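Local coordinates for elongin-C (Saccharomyces cerevisiae, PDB 5ZB2), which serves as the linker protein of a CRL3 E3 ubiquitin ligase that polyubiquitylates monoubiquitylated RNA polymerase II and takes part in global genomic repair, at residues V23-K28 with Q52-I57. Sequence-based numbering, arbitrary orientation.
Sequences VSKDDK and QFDSHI
The carbonyl oxygen of F53 receives two hydrogen bonds from neighbouring residues of the turn opposite it. K25 N lies 3.1 Å from F53 O, almost in line with the carbonyl bond, while S24 OG, at 2.9 Å from F53 O, comes in tilted 29° from the carbonyl plane. A chi1 of 179° turns the S24 hydroxyl away from its own N and onto this oxygen; the buried side chain also touches L58, and a small residue that brings its own donor suits such a place. An alanine here would remove the hydroxyl, and F53 O would probably be left with the K25 amide as its one donor across this contact. K25 lays its extended chain past the Q52 backbone, CD being 3.9 Å from Q52 N; its NZ stays 5.3 Å from D54 OD1, too far for a salt bridge, though the opposite charges may attract weakly. S55 OG bonds weakly to D26 OD2 (3.3 Å), and the aliphatic part of K28 lies against this first helical residue. Within the turn, S24 N bonds to K28 O. The contact thus ties the β-hairpin turn between strands 19-23 and 29-33 to the start of helix 55-71 in the BTB/POZ fold of the SKP1 family.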
ATOM      1  N   VAL B  23     -34.960 -20.051  25.626  1.00125.00           N
ATOM      2  CA  VAL B  23     -34.047 -20.161  26.756  1.00122.51           C
ATOM      3  C   VAL B  23     -32.685 -19.609  26.358  1.00121.10           C
ATOM      4  O   VAL B  23     -32.243 -19.748  25.211  1.00120.98           O
ATOM      5  CB  VAL B  23     -33.926 -21.622  27.238  1.00122.66           C
ATOM      6  CG1 VAL B  23     -33.004 -21.722  28.448  1.00123.37           C
ATOM      7  CG2 VAL B  23     -35.298 -22.180  27.570  1.00131.85           C
ATOM      8  N   SER B  24     -32.017 -18.984  27.324  1.00121.09           N
ATOM      9  CA  SER B  24     -30.692 -18.418  27.134  1.00118.06           C
ATOM     10  C   SER B  24     -29.636 -19.357  27.711  1.00122.16           C
ATOM     11  O   SER B  24     -29.941 -20.418  28.263  1.00126.78           O
ATOM     12  CB  SER B  24     -30.601 -17.040  27.794  1.00115.54           C
ATOM     13  OG  SER B  24     -29.305 -16.491  27.641  1.00117.28           O
ATOM     14  N   LYS B  25     -28.368 -18.960  27.578  1.00121.16           N
ATOM     15  CA  LYS B  25     -27.296 -19.693  28.242  1.00123.08           C
ATOM     16  C   LYS B  25     -27.545 -19.749  29.743  1.00133.53           C
ATOM     17  O   LYS B  25     -27.460 -20.815  30.362  1.00155.69           O
ATOM     18  CB  LYS B  25     -25.945 -19.045  27.939  1.00118.62           C
ATOM     19  CG  LYS B  25     -24.759 -19.819  28.494  1.00119.41           C
ATOM     20  CD  LYS B  25     -23.437 -19.234  28.025  1.00118.21           C
ATOM     21  CE  LYS B  25     -22.265 -20.080  28.498  1.00124.06           C
ATOM     22  NZ  LYS B  25     -20.959 -19.567  27.995  1.00121.35           N
ATOM     23  N   ASP B  26     -27.853 -18.603  30.344  1.00131.84           N
ATOM     24  CA  ASP B  26     -28.386 -18.592  31.694  1.00135.16           C
ATOM     25  C   ASP B  26     -29.807 -19.150  31.686  1.00137.91           C
ATOM     26  O   ASP B  26     -30.485 -19.186  30.655  1.00146.76           O
ATOM     27  CB  ASP B  26     -28.377 -17.175  32.268  1.00133.12           C
ATOM     28  CG  ASP B  26     -26.974 -16.639  32.476  1.00142.23           C
ATOM     29  OD1 ASP B  26     -26.069 -17.446  32.779  1.00133.51           O
ATOM     30  OD2 ASP B  26     -26.777 -15.414  32.339  1.00154.75           O
ATOM     31  N   ASP B  27     -30.259 -19.591  32.860  1.00138.93           N
ATOM     32  CA  ASP B  27     -31.576 -20.208  32.964  1.00141.37           C
ATOM     33  C   ASP B  27     -32.715 -19.239  32.664  1.00139.52           C
ATOM     34  O   ASP B  27     -33.870 -19.675  32.609  1.00134.74           O
ATOM     35  CB  ASP B  27     -31.757 -20.808  34.358  1.00148.91           C
ATOM     36  CG  ASP B  27     -30.810 -21.964  34.620  1.00147.36           C
ATOM     37  OD1 ASP B  27     -30.452 -22.672  33.654  1.00136.25           O
ATOM     38  OD2 ASP B  27     -30.423 -22.164  35.791  1.00156.04           O
ATOM     39  N   LYS B  28     -32.426 -17.954  32.466  1.00136.75           N
ATOM     40  CA  LYS B  28     -33.473 -16.992  32.151  1.00128.90           C
ATOM     41  C   LYS B  28     -34.158 -17.359  30.839  1.00128.94           C
ATOM     42  O   LYS B  28     -33.504 -17.709  29.854  1.00129.82           O
ATOM     43  CB  LYS B  28     -32.888 -15.581  32.060  1.00123.61           C
ATOM     44  CG  LYS B  28     -32.097 -15.154  33.287  1.00126.84           C
ATOM     45  CD  LYS B  28     -31.693 -13.690  33.212  1.00124.78           C
ATOM     46  CE  LYS B  28     -30.695 -13.330  34.301  1.00119.03           C
ATOM     47  NZ  LYS B  28     -31.250 -13.548  35.664  1.00114.91           N
ATOM     48  N   GLN B  52     -24.465 -20.491  24.489  1.00118.03           N
ATOM     49  CA  GLN B  52     -23.417 -19.644  23.926  1.00119.54           C
ATOM     50  C   GLN B  52     -23.849 -18.194  23.757  1.00108.83           C
ATOM     51  O   GLN B  52     -23.101 -17.400  23.172  1.00105.75           O
ATOM     52  CB  GLN B  52     -22.924 -20.173  22.573  1.00129.73           C
ATOM     53  CG  GLN B  52     -22.402 -21.599  22.608  1.00138.63           C
ATOM     54  CD  GLN B  52     -22.109 -22.143  21.222  1.00157.13           C
ATOM     55  OE1 GLN B  52     -22.505 -21.556  20.216  1.00167.94           O
ATOM     56  NE2 GLN B  52     -21.410 -23.271  21.164  1.00156.95           N
ATOM     57  N   PHE B  53     -25.029 -17.817  24.249  1.00107.91           N
ATOM     58  CA  PHE B  53     -25.513 -16.446  24.159  1.00106.53           C
ATOM     59  C   PHE B  53     -26.025 -15.999  25.519  1.00110.71           C
ATOM     60  O   PHE B  53     -26.788 -16.721  26.168  1.00111.56           O
ATOM     61  CB  PHE B  53     -26.620 -16.314  23.105  1.00 99.23           C
ATOM     62  CG  PHE B  53     -26.128 -16.404  21.686  1.00 93.49           C
ATOM     63  CD1 PHE B  53     -24.902 -15.868  21.320  1.00 90.02           C
ATOM     64  CD2 PHE B  53     -26.896 -17.022  20.714  1.00 88.80           C
ATOM     65  CE1 PHE B  53     -24.454 -15.948  20.019  1.00 82.18           C
ATOM     66  CE2 PHE B  53     -26.451 -17.107  19.408  1.00 83.70           C
ATOM     67  CZ  PHE B  53     -25.228 -16.569  19.060  1.00 78.37           C
ATOM     68  N   ASP B  54     -25.609 -14.807  25.938  1.00114.66           N
ATOM     69  CA  ASP B  54     -25.959 -14.279  27.246  1.00114.82           C
ATOM     70  C   ASP B  54     -27.393 -13.751  27.252  1.00109.50           C
ATOM     71  O   ASP B  54     -28.064 -13.659  26.221  1.00104.06           O
ATOM     72  CB  ASP B  54     -24.986 -13.173  27.651  1.00119.34           C
ATOM     73  CG  ASP B  54     -23.549 -13.654  27.710  1.00125.72           C
ATOM     74  OD1 ASP B  54     -23.332 -14.846  28.013  1.00128.28           O
ATOM     75  OD2 ASP B  54     -22.637 -12.841  27.450  1.00128.44           O
ATOM     76  N   SER B  55     -27.855 -13.389  28.450  1.00110.45           N
ATOM     77  CA  SER B  55     -29.237 -12.954  28.619  1.00107.91           C
ATOM     78  C   SER B  55     -29.489 -11.619  27.931  1.00101.66           C
ATOM     79  O   SER B  55     -30.559 -11.409  27.345  1.00 96.87           O
ATOM     80  CB  SER B  55     -29.567 -12.863  30.109  1.00109.84           C
ATOM     81  OG  SER B  55     -29.368 -14.114  30.746  1.00112.48           O
ATOM     82  N   HIS B  56     -28.522 -10.702  27.991  1.00101.06           N
ATOM     83  CA  HIS B  56     -28.706  -9.390  27.380  1.00 98.29           C
ATOM     84  C   HIS B  56     -28.798  -9.482  25.862  1.00 94.38           C
ATOM     85  O   HIS B  56     -29.429  -8.628  25.229  1.00 89.22           O
ATOM     86  CB  HIS B  56     -27.564  -8.459  27.790  1.00 99.56           C
ATOM     87  CG  HIS B  56     -26.210  -8.940  27.376  1.00107.20           C
ATOM     88  ND1 HIS B  56     -25.573  -8.487  26.240  1.00109.86           N
ATOM     89  CD2 HIS B  56     -25.367  -9.833  27.946  1.00122.94           C
ATOM     90  CE1 HIS B  56     -24.398  -9.081  26.129  1.00112.13           C
ATOM     91  NE2 HIS B  56     -24.250  -9.903  27.152  1.00120.41           N
ATOM     92  N   ILE B  57     -28.187 -10.505  25.261  1.00 94.54           N
ATOM     93  CA  ILE B  57     -28.234 -10.649  23.808  1.00 90.08           C
ATOM     94  C   ILE B  57     -29.623 -11.093  23.364  1.00 84.63           C
ATOM     95  O   ILE B  57     -30.237 -10.473  22.488  1.00 80.02           O
ATOM     96  CB  ILE B  57     -27.147 -11.631  23.332  1.00 90.26           C
ATOM     97  CG1 ILE B  57     -25.752 -11.113  23.698  1.00 96.38           C
ATOM     98  CG2 ILE B  57     -27.252 -11.877  21.830  1.00 79.54           C
ATOM     99  CD1 ILE B  57     -25.376  -9.779  23.060  1.00 87.90           C
TER